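Long-range contacts in annexin B22 (Schistosoma mansoni, PDB 4MDV), which binds acidic phospholipid membranes in a calcium-dependent manner, aggregates liposomes, and takes part in worm reproduction and host-parasite interaction: residues 27-32 / 63-68; 116-121 / 148-153; 175-180 / 274-279; 311-316 / 353-358. One frame throughout, in Å; residues are numbered along the deposited sequence.

Interaction 1: residues 27-32 / 63-68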
loop_
_atom_site.group_PDB
_atom_site.type_symbol
_atom_site.label_atom_id
_atom_site.label_comp_id
_atom_site.label_asym_id
_atom_site.label_seq_id
_atom_site.Cartn_x
_atom_site.Cartn_y
_atom_site.Cartn_z
ATOM N N ARG A 27 5.675 -28.724 2.757
ATOM C CA ARG A 27 4.554 -29.648 2.761
ATOM C C ARG A 27 3.317 -29.050 2.104
ATOM O O ARG A 27 2.768 -28.051 2.600
ATOM C CB ARG A 27 4.197 -30.030 4.201
ATOM C CG ARG A 27 5.269 -30.819 4.905
ATOM C CD ARG A 27 5.418 -30.344 6.322
ATOM N NE ARG A 27 4.315 -30.788 7.154
ATOM C CZ ARG A 27 3.693 -30.009 8.026
ATOM N NH1 ARG A 27 4.074 -28.736 8.170
ATOM N NH2 ARG A 27 2.685 -30.503 8.735
ATOM N N PRO A 28 2.853 -29.680 1.011
ATOM C CA PRO A 28 1.604 -29.270 0.352
ATOM C C PRO A 28 0.370 -29.962 0.932
ATOM O O PRO A 28 0.523 -30.910 1.709
ATOM C CB PRO A 28 1.831 -29.677 -1.109
ATOM C CG PRO A 28 2.740 -30.891 -1.005
ATOM C CD PRO A 28 3.616 -30.663 0.213
ATOM N N THR A 29 -0.825 -29.477 0.568
ATOM C CA THR A 29 -2.088 -30.117 0.954
ATOM C C THR A 29 -2.620 -31.007 -0.150
ATOM O O THR A 29 -3.522 -31.805 0.076
ATOM C CB THR A 29 -3.197 -29.081 1.378
ATOM O OG1 THR A 29 -3.390 -28.104 0.351
ATOM C CG2 THR A 29 -2.805 -28.360 2.659
ATOM N N ILE A 30 -2.060 -30.850 -1.346
ATOM C CA ILE A 30 -2.401 -31.694 -2.485
ATOM C C ILE A 30 -1.165 -32.296 -3.153
ATOM O O ILE A 30 -0.293 -31.582 -3.640
ATOM C CB ILE A 30 -3.181 -30.920 -3.566
ATOM C CG1 ILE A 30 -4.500 -30.393 -3.004
ATOM C CG2 ILE A 30 -3.405 -31.808 -4.834
ATOM C CD1 ILE A 30 -5.145 -29.275 -3.845
ATOM N N LYS A 31 -1.100 -33.617 -3.201
ATOM C CA LYS A 31 -0.016 -34.266 -3.915
ATOM C C LYS A 31 -0.572 -35.069 -5.080
ATOM O O LYS A 31 -1.767 -35.406 -5.095
ATOM C CB LYS A 31 0.818 -35.130 -2.965
ATOM C CG LYS A 31 1.664 -34.299 -2.001
ATOM C CD LYS A 31 2.748 -35.118 -1.311
ATOM C CE LYS A 31 2.750 -34.853 0.188
ATOM N NZ LYS A 31 1.459 -35.292 0.794
ATOM N N PRO A 32 0.277 -35.335 -6.085
ATOM C CA PRO A 32 -0.059 -36.236 -7.183
ATOM C C PRO A 32 -0.806 -37.442 -6.640
ATOM O O PRO A 32 -0.374 -38.005 -5.631
ATOM C CB PRO A 32 1.316 -36.668 -7.681
ATOM C CG PRO A 32 2.171 -35.448 -7.459
ATOM C CD PRO A 32 1.590 -34.698 -6.287
ATOM N N LEU A 63 -12.138 -32.122 -7.844
ATOM C CA LEU A 63 -11.328 -31.012 -8.369
ATOM C C LEU A 63 -10.430 -30.366 -7.334
ATOM O O LEU A 63 -9.300 -30.016 -7.639
ATOM C CB LEU A 63 -12.201 -29.945 -9.061
ATOM C CG LEU A 63 -12.892 -30.485 -10.321
ATOM C CD1 LEU A 63 -14.057 -29.600 -10.821
ATOM C CD2 LEU A 63 -11.852 -30.722 -11.421
ATOM N N ALA A 64 -10.932 -30.199 -6.116
ATOM C CA ALA A 64 -10.138 -29.597 -5.054
ATOM C C ALA A 64 -9.196 -30.613 -4.347
ATOM O O ALA A 64 -8.516 -30.298 -3.356
ATOM C CB ALA A 64 -11.040 -28.884 -4.077
ATOM N N ARG A 65 -9.154 -31.829 -4.877
ATOM C CA ARG A 65 -8.256 -32.847 -4.345
ATOM C C ARG A 65 -7.287 -33.304 -5.429
ATOM O O ARG A 65 -6.765 -34.416 -5.379
ATOM C CB ARG A 65 -9.056 -34.024 -3.789
ATOM C CG ARG A 65 -9.790 -33.738 -2.475
ATOM C CD ARG A 65 -8.873 -33.875 -1.264
ATOM N NE ARG A 65 -8.208 -32.622 -0.907
ATOM C CZ ARG A 65 -6.903 -32.506 -0.665
ATOM N NH1 ARG A 65 -6.107 -33.570 -0.748
ATOM N NH2 ARG A 65 -6.388 -31.325 -0.338
ATOM N N ARG A 66 -7.073 -32.441 -6.423
ATOM C CA ARG A 66 -6.185 -32.756 -7.539
ATOM C C ARG A 66 -5.207 -31.626 -7.861
ATOM O O ARG A 66 -5.428 -30.475 -7.509
ATOM C CB ARG A 66 -6.982 -33.156 -8.783
ATOM C CG ARG A 66 -7.881 -34.369 -8.570
ATOM C CD ARG A 66 -7.218 -35.742 -8.825
ATOM N NE ARG A 66 -8.234 -36.793 -8.711
ATOM C CZ ARG A 66 -8.808 -37.148 -7.557
ATOM N NH1 ARG A 66 -8.430 -36.554 -6.424
ATOM N NH2 ARG A 66 -9.759 -38.090 -7.527
ATOM N N THR A 67 -4.109 -31.964 -8.521
ATOM C CA THR A 67 -3.152 -30.945 -8.899
ATOM C C THR A 67 -3.609 -30.251 -10.166
ATOM O O THR A 67 -4.477 -30.745 -10.909
ATOM C CB THR A 67 -1.808 -31.551 -9.210
ATOM O OG1 THR A 67 -1.945 -32.391 -10.368
ATOM C CG2 THR A 67 -1.317 -32.368 -8.017
ATOM N N ASN A 68 -3.014 -29.101 -10.428
ATOM C CA ASN A 68 -3.268 -28.437 -11.685
ATOM C C ASN A 68 -3.105 -29.382 -12.892
ATOM O O ASN A 68 -3.955 -29.410 -13.791
ATOM C CB ASN A 68 -2.370 -27.220 -11.843
ATOM C CG ASN A 68 -2.554 -26.562 -13.218
ATOM O OD1 ASN A 68 -3.572 -25.883 -13.469
ATOM N ND2 ASN A 68 -1.590 -26.790 -14.124
#

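Interaction 2: residues 116-121 / 148-153. With CA (calcium ion), chain D.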
loop_
_atom_site.group_PDB
_atom_site.type_symbol
_atom_site.label_atom_id
_atom_site.label_comp_id
_atom_site.label_asym_id
_atom_site.label_seq_id
_atom_site.Cartn_x
_atom_site.Cartn_y
_atom_site.Cartn_z
ATOM N N SER A 116 -5.606 -12.819 -13.873
ATOM C CA SER A 116 -5.584 -11.923 -12.725
ATOM C C SER A 116 -4.615 -10.775 -12.946
ATOM O O SER A 116 -4.904 -9.649 -12.540
ATOM C CB SER A 116 -5.289 -12.667 -11.412
ATOM O OG SER A 116 -5.949 -13.919 -11.398
ATOM N N LEU A 117 -3.476 -11.051 -13.584
ATOM C CA LEU A 117 -2.543 -9.985 -13.973
ATOM C C LEU A 117 -3.274 -8.998 -14.866
ATOM O O LEU A 117 -3.140 -7.780 -14.733
ATOM C CB LEU A 117 -1.328 -10.558 -14.720
ATOM C CG LEU A 117 -0.312 -11.326 -13.862
ATOM C CD1 LEU A 117 0.630 -12.117 -14.756
ATOM C CD2 LEU A 117 0.496 -10.392 -12.937
ATOM N N TYR A 118 -4.056 -9.542 -15.790
ATOM C CA TYR A 118 -4.827 -8.721 -16.703
ATOM C C TYR A 118 -5.800 -7.810 -15.945
ATOM O O TYR A 118 -5.849 -6.603 -16.178
ATOM C CB TYR A 118 -5.573 -9.619 -17.679
ATOM C CG TYR A 118 -6.619 -8.929 -18.529
ATOM C CD1 TYR A 118 -6.288 -8.369 -19.763
ATOM C CD2 TYR A 118 -7.947 -8.866 -18.113
ATOM C CE1 TYR A 118 -7.254 -7.760 -20.554
ATOM C CE2 TYR A 118 -8.910 -8.258 -18.896
ATOM C CZ TYR A 118 -8.559 -7.710 -20.108
ATOM O OH TYR A 118 -9.525 -7.118 -20.869
ATOM N N TYR A 119 -6.564 -8.375 -15.020
ATOM C CA TYR A 119 -7.492 -7.544 -14.268
ATOM C C TYR A 119 -6.791 -6.578 -13.314
ATOM O O TYR A 119 -7.324 -5.518 -13.003
ATOM C CB TYR A 119 -8.577 -8.389 -13.586
ATOM C CG TYR A 119 -9.615 -8.907 -14.569
ATOM C CD1 TYR A 119 -10.374 -8.019 -15.343
ATOM C CD2 TYR A 119 -9.824 -10.274 -14.744
ATOM C CE1 TYR A 119 -11.315 -8.482 -16.252
ATOM C CE2 TYR A 119 -10.773 -10.752 -15.655
ATOM C CZ TYR A 119 -11.521 -9.849 -16.407
ATOM O OH TYR A 119 -12.474 -10.303 -17.310
ATOM N N ALA A 120 -5.577 -6.926 -12.893
ATOM C CA ALA A 120 -4.792 -6.053 -12.023
ATOM C C ALA A 120 -4.394 -4.773 -12.752
ATOM O O ALA A 120 -4.154 -3.726 -12.138
ATOM C CB ALA A 120 -3.569 -6.781 -11.521
ATOM N N MET A 121 -4.330 -4.848 -14.076
ATOM C CA MET A 121 -3.848 -3.702 -14.839
ATOM C C MET A 121 -4.977 -3.020 -15.620
ATOM O O MET A 121 -5.004 -1.799 -15.730
ATOM C CB MET A 121 -2.685 -4.120 -15.730
ATOM C CG MET A 121 -1.539 -4.695 -14.913
ATOM S SD MET A 121 -0.089 -4.951 -15.937
ATOM C CE MET A 121 -0.638 -6.370 -16.896
ATOM N N ASP A 148 2.986 -16.096 -22.086
ATOM C CA ASP A 148 2.312 -16.691 -23.229
ATOM C C ASP A 148 0.806 -16.709 -23.005
ATOM O O ASP A 148 0.011 -16.347 -23.884
ATOM C CB ASP A 148 2.786 -18.130 -23.444
ATOM C CG ASP A 148 4.178 -18.209 -24.034
ATOM O OD1 ASP A 148 4.622 -17.225 -24.672
ATOM O OD2 ASP A 148 4.824 -19.268 -23.862
ATOM N N ALA A 149 0.422 -17.163 -21.819
ATOM C CA ALA A 149 -0.976 -17.287 -21.479
ATOM C C ALA A 149 -1.634 -15.898 -21.503
ATOM O O ALA A 149 -2.782 -15.753 -21.922
ATOM C CB ALA A 149 -1.108 -17.974 -20.121
ATOM N N TYR A 150 -0.889 -14.879 -21.079
ATOM C CA TYR A 150 -1.369 -13.499 -21.143
ATOM C C TYR A 150 -1.811 -13.113 -22.556
ATOM O O TYR A 150 -2.910 -12.569 -22.759
ATOM C CB TYR A 150 -0.292 -12.507 -20.671
ATOM C CG TYR A 150 -0.883 -11.157 -20.307
ATOM C CD1 TYR A 150 -1.481 -10.950 -19.055
ATOM C CD2 TYR A 150 -0.884 -10.101 -21.218
ATOM C CE1 TYR A 150 -2.034 -9.733 -18.717
ATOM C CE2 TYR A 150 -1.442 -8.872 -20.884
ATOM C CZ TYR A 150 -2.015 -8.698 -19.634
ATOM O OH TYR A 150 -2.566 -7.488 -19.286
ATOM N N LYS A 151 -0.939 -13.368 -23.530
ATOM C CA LYS A 151 -1.269 -13.100 -24.927
ATOM C C LYS A 151 -2.604 -13.751 -25.283
ATOM O O LYS A 151 -3.459 -13.122 -25.905
ATOM C CB LYS A 151 -0.154 -13.576 -25.869
ATOM C CG LYS A 151 0.990 -12.582 -26.039
ATOM C CD LYS A 151 2.173 -13.200 -26.774
ATOM N N GLN A 152 -2.788 -15.002 -24.871
ATOM C CA GLN A 152 -4.060 -15.693 -25.069
ATOM C C GLN A 152 -5.255 -15.015 -24.385
ATOM O O GLN A 152 -6.358 -15.027 -24.923
ATOM C CB GLN A 152 -3.993 -17.150 -24.608
ATOM C CG GLN A 152 -5.196 -17.944 -25.098
ATOM C CD GLN A 152 -5.385 -17.778 -26.604
ATOM O OE1 GLN A 152 -4.407 -17.704 -27.363
ATOM N NE2 GLN A 152 -6.638 -17.687 -27.040
ATOM N N VAL A 153 -5.048 -14.451 -23.197
ATOM C CA VAL A 153 -6.135 -13.760 -22.516
ATOM C C VAL A 153 -6.555 -12.527 -23.302
ATOM O O VAL A 153 -7.742 -12.199 -23.384
ATOM C CB VAL A 153 -5.764 -13.282 -21.108
ATOM C CG1 VAL A 153 -6.790 -12.227 -20.667
ATOM C CG2 VAL A 153 -5.681 -14.470 -20.123
HETATM CA CA CA D . -4.617 0.550 -15.132
HETATM O O HOH W 1 -4.303 0.735 -17.699
#

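Interaction 3: residues 175-180 / 274-279. With CA (calcium ion), chain E; CA (calcium ion), chain M.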
loop_
_atom_site.group_PDB
_atom_site.type_symbol
_atom_site.label_atom_id
_atom_site.label_comp_id
_atom_site.label_asym_id
_atom_site.label_seq_id
_atom_site.Cartn_x
_atom_site.Cartn_y
_atom_site.Cartn_z
ATOM N N CYS A 175 6.403 2.249 -13.629
ATOM C CA CYS A 175 7.502 3.209 -13.770
ATOM C C CYS A 175 8.495 3.103 -12.609
ATOM O O CYS A 175 8.215 2.420 -11.610
ATOM C CB CYS A 175 6.955 4.637 -13.837
ATOM S SG CYS A 175 5.957 5.102 -12.398
ATOM N N GLY A 176 9.638 3.789 -12.757
ATOM C CA GLY A 176 10.658 3.892 -11.723
ATOM C C GLY A 176 11.385 2.602 -11.336
ATOM O O GLY A 176 11.443 1.643 -12.117
ATOM N N ASP A 177 11.926 2.586 -10.112
ATOM C CA ASP A 177 12.655 1.427 -9.559
ATOM C C ASP A 177 11.816 0.161 -9.587
ATOM O O ASP A 177 12.286 -0.940 -9.948
ATOM C CB ASP A 177 13.055 1.705 -8.100
ATOM C CG ASP A 177 14.081 2.828 -7.974
ATOM O OD1 ASP A 177 14.937 2.970 -8.877
ATOM O OD2 ASP A 177 14.045 3.567 -6.972
ATOM N N TYR A 178 10.567 0.348 -9.175
ATOM C CA TYR A 178 9.553 -0.688 -9.157
ATOM C C TYR A 178 9.332 -1.316 -10.547
ATOM O O TYR A 178 9.259 -2.546 -10.677
ATOM C CB TYR A 178 8.286 -0.070 -8.547
ATOM C CG TYR A 178 7.074 -0.945 -8.498
ATOM C CD1 TYR A 178 7.068 -2.133 -7.781
ATOM C CD2 TYR A 178 5.905 -0.558 -9.154
ATOM C CE1 TYR A 178 5.921 -2.943 -7.753
ATOM C CE2 TYR A 178 4.763 -1.339 -9.123
ATOM C CZ TYR A 178 4.768 -2.529 -8.432
ATOM O OH TYR A 178 3.618 -3.290 -8.448
ATOM N N GLU A 179 9.278 -0.485 -11.585
ATOM C CA GLU A 179 9.095 -0.992 -12.942
ATOM C C GLU A 179 10.274 -1.853 -13.341
ATOM O O GLU A 179 10.118 -2.969 -13.839
ATOM C CB GLU A 179 8.963 0.164 -13.917
ATOM C CG GLU A 179 9.151 -0.220 -15.378
ATOM C CD GLU A 179 9.162 0.997 -16.284
ATOM O OE1 GLU A 179 8.109 1.257 -16.913
ATOM O OE2 GLU A 179 10.211 1.694 -16.353
ATOM N N TYR A 180 11.460 -1.315 -13.112
ATOM C CA TYR A 180 12.676 -1.990 -13.481
ATOM C C TYR A 180 12.719 -3.376 -12.829
ATOM O O TYR A 180 13.013 -4.387 -13.488
ATOM C CB TYR A 180 13.875 -1.148 -13.049
ATOM C CG TYR A 180 15.172 -1.686 -13.588
ATOM C CD1 TYR A 180 15.825 -2.746 -12.952
ATOM C CD2 TYR A 180 15.746 -1.147 -14.744
ATOM C CE1 TYR A 180 17.018 -3.258 -13.444
ATOM C CE2 TYR A 180 16.947 -1.642 -15.239
ATOM C CZ TYR A 180 17.580 -2.701 -14.589
ATOM O OH TYR A 180 18.770 -3.203 -15.085
ATOM N N GLY A 274 7.954 2.648 -0.868
ATOM C CA GLY A 274 6.821 2.354 -1.734
ATOM C C GLY A 274 6.703 0.942 -2.267
ATOM O O GLY A 274 7.056 -0.023 -1.599
ATOM N N ASP A 275 6.195 0.828 -3.487
ATOM C CA ASP A 275 5.987 -0.474 -4.100
ATOM C C ASP A 275 7.305 -1.181 -4.376
ATOM O O ASP A 275 7.380 -2.408 -4.302
ATOM C CB ASP A 275 5.147 -0.328 -5.369
ATOM C CG ASP A 275 3.794 0.275 -5.080
ATOM O OD1 ASP A 275 3.015 -0.409 -4.395
ATOM O OD2 ASP A 275 3.522 1.425 -5.501
ATOM N N TYR A 276 8.334 -0.406 -4.700
ATOM C CA TYR A 276 9.653 -0.980 -4.889
ATOM C C TYR A 276 10.071 -1.758 -3.630
ATOM O O TYR A 276 10.410 -2.964 -3.703
ATOM C CB TYR A 276 10.661 0.108 -5.212
ATOM C CG TYR A 276 12.066 -0.422 -5.344
ATOM C CD1 TYR A 276 12.375 -1.399 -6.290
ATOM C CD2 TYR A 276 13.088 0.060 -4.531
ATOM C CE1 TYR A 276 13.664 -1.873 -6.421
ATOM C CE2 TYR A 276 14.377 -0.401 -4.662
ATOM C CZ TYR A 276 14.664 -1.371 -5.600
ATOM O OH TYR A 276 15.952 -1.839 -5.719
ATOM N N ARG A 277 10.022 -1.073 -2.483
ATOM C CA ARG A 277 10.219 -1.747 -1.202
ATOM C C ARG A 277 9.324 -2.973 -0.987
ATOM O O ARG A 277 9.811 -4.045 -0.598
ATOM C CB ARG A 277 10.037 -0.814 -0.018
ATOM C CG ARG A 277 9.985 -1.608 1.285
ATOM C CD ARG A 277 10.624 -0.862 2.409
ATOM N NE ARG A 277 9.849 0.323 2.735
ATOM C CZ ARG A 277 9.117 0.449 3.833
ATOM N NH1 ARG A 277 9.076 -0.535 4.722
ATOM N NH2 ARG A 277 8.438 1.566 4.045
ATOM N N LYS A 278 8.019 -2.813 -1.214
ATOM C CA LYS A 278 7.096 -3.922 -1.010
ATOM C C LYS A 278 7.519 -5.151 -1.812
ATOM O O LYS A 278 7.505 -6.277 -1.298
ATOM C CB LYS A 278 5.644 -3.524 -1.315
ATOM C CG LYS A 278 5.022 -2.633 -0.250
ATOM C CD LYS A 278 3.547 -2.380 -0.508
ATOM N N LEU A 279 7.896 -4.922 -3.066
ATOM C CA LEU A 279 8.329 -5.977 -3.972
ATOM C C LEU A 279 9.598 -6.654 -3.430
ATOM O O LEU A 279 9.653 -7.882 -3.273
ATOM C CB LEU A 279 8.599 -5.364 -5.342
ATOM C CG LEU A 279 9.092 -6.343 -6.387
ATOM C CD1 LEU A 279 8.139 -7.530 -6.417
ATOM C CD2 LEU A 279 9.214 -5.665 -7.748
HETATM CA CA CA E . 6.881 3.020 -17.993
HETATM CA CA CA M . 3.711 3.549 -6.433
HETATM O O HOH W 2 4.410 5.817 -7.592
#

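Interaction 4: residues 311-316 / 353-358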
loop_
_atom_site.group_PDB
_atom_site.type_symbol
_atom_site.label_atom_id
_atom_site.label_comp_id
_atom_site.label_asym_id
_atom_site.label_seq_id
_atom_site.Cartn_x
_atom_site.Cartn_y
_atom_site.Cartn_z
ATOM N N ALA A 311 -7.780 -13.095 -4.475
ATOM C CA ALA A 311 -6.480 -13.323 -3.874
ATOM C C ALA A 311 -6.525 -14.599 -3.009
ATOM O O ALA A 311 -5.616 -15.445 -3.061
ATOM C CB ALA A 311 -6.044 -12.101 -3.064
ATOM N N LEU A 312 -7.608 -14.742 -2.254
ATOM C CA LEU A 312 -7.795 -15.898 -1.377
ATOM C C LEU A 312 -7.812 -17.206 -2.175
ATOM O O LEU A 312 -7.075 -18.123 -1.865
ATOM C CB LEU A 312 -9.081 -15.750 -0.554
ATOM C CG LEU A 312 -9.382 -16.953 0.339
ATOM C CD1 LEU A 312 -8.267 -17.165 1.347
ATOM C CD2 LEU A 312 -10.721 -16.785 1.050
ATOM N N MET A 313 -8.679 -17.279 -3.187
ATOM C CA MET A 313 -8.789 -18.430 -4.079
ATOM C C MET A 313 -7.466 -18.714 -4.770
ATOM O O MET A 313 -6.993 -19.853 -4.823
ATOM C CB MET A 313 -9.797 -18.136 -5.179
ATOM C CG MET A 313 -11.213 -18.453 -4.848
ATOM S SD MET A 313 -12.267 -18.013 -6.241
ATOM C CE MET A 313 -12.179 -16.239 -6.154
ATOM N N ARG A 314 -6.890 -17.661 -5.335
ATOM C CA ARG A 314 -5.643 -17.804 -6.074
ATOM C C ARG A 314 -4.532 -18.345 -5.170
ATOM O O ARG A 314 -3.765 -19.209 -5.591
ATOM C CB ARG A 314 -5.204 -16.497 -6.730
ATOM C CG ARG A 314 -3.816 -16.583 -7.335
ATOM C CD ARG A 314 -3.417 -15.291 -8.050
ATOM N NE ARG A 314 -3.500 -14.093 -7.211
ATOM C CZ ARG A 314 -4.493 -13.194 -7.232
ATOM N NH1 ARG A 314 -5.548 -13.323 -8.054
ATOM N NH2 ARG A 314 -4.431 -12.144 -6.415
ATOM N N LEU A 315 -4.467 -17.869 -3.927
ATOM C CA LEU A 315 -3.399 -18.301 -3.031
ATOM C C LEU A 315 -3.617 -19.723 -2.558
ATOM O O LEU A 315 -2.709 -20.541 -2.629
ATOM C CB LEU A 315 -3.245 -17.353 -1.863
ATOM C CG LEU A 315 -2.597 -16.042 -2.281
ATOM C CD1 LEU A 315 -2.778 -14.988 -1.192
ATOM C CD2 LEU A 315 -1.128 -16.264 -2.629
ATOM N N LEU A 316 -4.828 -20.033 -2.109
ATOM C CA LEU A 316 -5.121 -21.397 -1.675
ATOM C C LEU A 316 -4.936 -22.403 -2.812
ATOM O O LEU A 316 -4.283 -23.429 -2.652
ATOM C CB LEU A 316 -6.530 -21.491 -1.082
ATOM C CG LEU A 316 -6.645 -20.834 0.306
ATOM C CD1 LEU A 316 -7.991 -21.106 0.949
ATOM C CD2 LEU A 316 -5.542 -21.294 1.235
ATOM N N ARG A 353 -16.750 -24.642 1.140
ATOM C CA ARG A 353 -16.460 -26.070 1.173
ATOM C C ARG A 353 -15.219 -26.340 0.341
ATOM O O ARG A 353 -14.308 -27.067 0.759
ATOM C CB ARG A 353 -17.609 -26.873 0.547
ATOM C CG ARG A 353 -18.685 -27.396 1.476
ATOM C CD ARG A 353 -18.133 -27.874 2.806
ATOM N NE ARG A 353 -17.058 -28.845 2.687
ATOM C CZ ARG A 353 -16.057 -28.963 3.560
ATOM N NH1 ARG A 353 -15.978 -28.160 4.623
ATOM N NH2 ARG A 353 -15.118 -29.880 3.360
ATOM N N THR A 354 -15.221 -25.771 -0.861
ATOM C CA THR A 354 -14.132 -25.912 -1.800
ATOM C C THR A 354 -12.816 -25.482 -1.179
ATOM O O THR A 354 -11.846 -26.236 -1.193
ATOM C CB THR A 354 -14.379 -25.064 -3.065
ATOM O OG1 THR A 354 -15.606 -25.474 -3.674
ATOM C CG2 THR A 354 -13.246 -25.253 -4.068
ATOM N N LEU A 355 -12.786 -24.273 -0.628
ATOM C CA LEU A 355 -11.578 -23.749 -0.005
ATOM C C LEU A 355 -11.125 -24.669 1.104
ATOM O O LEU A 355 -9.932 -24.909 1.253
ATOM C CB LEU A 355 -11.787 -22.325 0.519
ATOM C CG LEU A 355 -12.269 -21.299 -0.515
ATOM C CD1 LEU A 355 -12.353 -19.865 0.051
ATOM C CD2 LEU A 355 -11.372 -21.325 -1.737
ATOM N N CYS A 356 -12.074 -25.200 1.870
ATOM C CA CYS A 356 -11.726 -26.117 2.956
ATOM C C CYS A 356 -11.090 -27.404 2.453
ATOM O O CYS A 356 -10.114 -27.889 3.043
ATOM C CB CYS A 356 -12.930 -26.388 3.845
ATOM S SG CYS A 356 -13.421 -24.890 4.699
ATOM N N VAL A 357 -11.616 -27.936 1.353
ATOM C CA VAL A 357 -11.078 -29.162 0.791
ATOM C C VAL A 357 -9.660 -28.940 0.238
ATOM O O VAL A 357 -8.810 -29.807 0.375
ATOM C CB VAL A 357 -12.039 -29.782 -0.253
ATOM C CG1 VAL A 357 -11.355 -30.912 -1.089
ATOM C CG2 VAL A 357 -13.259 -30.332 0.450
ATOM N N LEU A 358 -9.404 -27.776 -0.357
ATOM C CA LEU A 358 -8.065 -27.473 -0.843
ATOM C C LEU A 358 -7.107 -27.528 0.338
ATOM O O LEU A 358 -5.950 -27.934 0.209
ATOM C CB LEU A 358 -7.989 -26.089 -1.517
ATOM C CG LEU A 358 -8.836 -25.821 -2.770
ATOM C CD1 LEU A 358 -9.057 -24.336 -2.910
ATOM C CD2 LEU A 358 -8.265 -26.414 -4.071
#

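Interaction 1: residues 27-32 / 63-68
Ala64 meets the tip of Ile30 through its backbone: the carbonyl O lies 3.6 Å from Ile30 CD1, and its short side chain suits a buried turn just past the end of helix 56-63. Arg65 follows, its CB pointing away from residues 27-32, yet bends in chi2 (-82°) and chi3 (90°) fold the long chain back so that the guanidinium arrives end-on at Thr29. Both terminal nitrogens grip one acceptor, with Thr29 O 2.9 Å from Arg65 NH2 and 3.2 Å from Arg65 NH1; the oxygen lies in the guanidinium plane, and the NH2 bond is the straighter. NH2 also donates to Val357 O, so one arginine joins three parts of the chain. Arg66 offers its backbone instead: its carbonyl C is 3.5 Å from Ile30 CG2, while its side chain bonds back to Arg65 O and forms a salt bridge with Asp41. At Thr67 the two ends divide the work. OG1 caps the N of Glu70 as the N-cap of helix 68-81, and CG2 packs 3.8 Å from Ile30 CG2 and crosses Pro32 at about a right angle. Beta-branched Ile30 thus touches each residue from Ala64 to Thr67, past the type I turn to the N-cap. Such an extended N-terminal strip running across an interhelical turn of the first repeat, here reaching the last helix of the fourth, is characteristic of the annexin fold.

Interaction 2: residues 116-121 / 148-153
Met121, whose methyl touches Tyr150, gives its backbone O to a calcium ion at 2.5 Å; the carbonyls of Gly123 and Gly125, Glu173 OE2 and a water also bind that ion. The side chain turns away from the metal, and its bend at chi3 (-72°) brings CE to 3.3 Å from Tyr150 OH. That hydroxyl is hydrogen-bonded to Asp169, which satisfies a polar tip in a buried setting. Tyr150 enters with the edge of its ring: CE1 lies 3.6 Å from Tyr118 N and 3.7 Å from Tyr118 CB, and the two tyrosine side chains cross at about a right angle. Flat, long and tipped with oxygen, Tyr150 suits a place between a helix backbone and an acidic partner. Val153 completes the contact, its CG1 over one face of the Tyr118 ring in a CH-pi contact, 4.2 Å from the centroid. The segment axes cross at -63°, 10.3 Å apart, joining helices 109-121 and 140-156 of the second annexin repeat, with helix 166-173 packed against Met121 and Tyr150 and helix 128-136 against Leu117.

Interaction 3: residues 175-180 / 274-279
Helices 176-186 and 274-288 come so close that the CA atoms of Tyr178 and Tyr276 are 4.3 Å apart, the segment axes running at 37° to each other. They belong to the second and third annexin repeats, and each carries the same Gly-Asp-Tyr sequence, its glycine (Gly176, Gly274) having a positive phi that favours this residue. Asp275 CB sits over the centre of the Tyr178 ring, 3.5 Å from the centroid, and Asp177 CB covers a face of Tyr276, 3.7 Å from its centroid. Both are CH-pi contacts, each using the methylene of an acidic residue. Each tyrosine has CG anti to its backbone N (chi1 177° for both), laying the ring against the partner helix; Leu279 CD2 fills in 4.1 Å from Tyr178 CD1. The hydroxyls reach further, Tyr178 OH to Asp128 and Tyr276 OH to Thr238. Asp177 bonds to Gly125 N of the second subunit, and Cys175 is disulfide-linked to that subunit's Cys175. Glu179 OE1 binds one calcium ion with the carbonyls of Lys171 and Thr174; Asp275 OD2 lies 2.3 Å from another, in a dimer-interface site shared with Asp128 and with Asp128 and Asp275 of the second subunit.

Interaction 4: residues 311-316 / 353-358
Leu312, Met313 and Leu316 meet Leu355 and Leu358 with no ring, amide or other flat group among them, so branched methyls and methylenes form the whole interface. Leu355 is the hub. Its CD1 meets Leu312 CD2 at 3.6 Å, the side chains crossing at a slant, while its other methyl, CD2, lies 4.2 Å from Met313 CG. Leu316 approaches the same leucine at about a right angle, putting its CD1 4.0 Å from Leu355 CB. One turn on, Leu358 CD1 comes within 4.2 Å of Leu316 CB. With CG anti to the backbone N (chi1 177°), Leu312 carries its CD2 methyl over to Leu355 although its CB points along the interface. The segment axes, 10.6 Å apart and 28° from parallel, join helices 309-319 and 349-358 inside the fourth annexin repeat, and Leu312 packs on helix 290-302, which ends at the calcium ligand Met302. Since every contact is apolar and buried, the union rests on dispersion and the hydrophobic effect, with side-chain shape rather than directed bonds setting the fit.

Overall arrangement
The contacts follow one another along the chain, each closing before the next opens. Interactions 1 and 4, centres about 12 Å apart, touch directly: Thr29 OG1 lies 2.6 Å from Leu358 O, a probable hydrogen bond tying the N-terminal strip to the end of helix 349-358. Interactions 2 and 4, centres about 21 Å apart in the second and fourth repeats, touch where Ser116 OG packs 3.4 Å from Arg314 NH1, and helix 128-136 packs against both. Interaction 3, its centre about 33 Å from that of interaction 1 and across the chain's centre, joins repeats two and three at the dimer interface. Residues of interactions 2 and 3 bind calcium directly; another calcium ion lies about 7 Å from the Leu312 side chain of interaction 4.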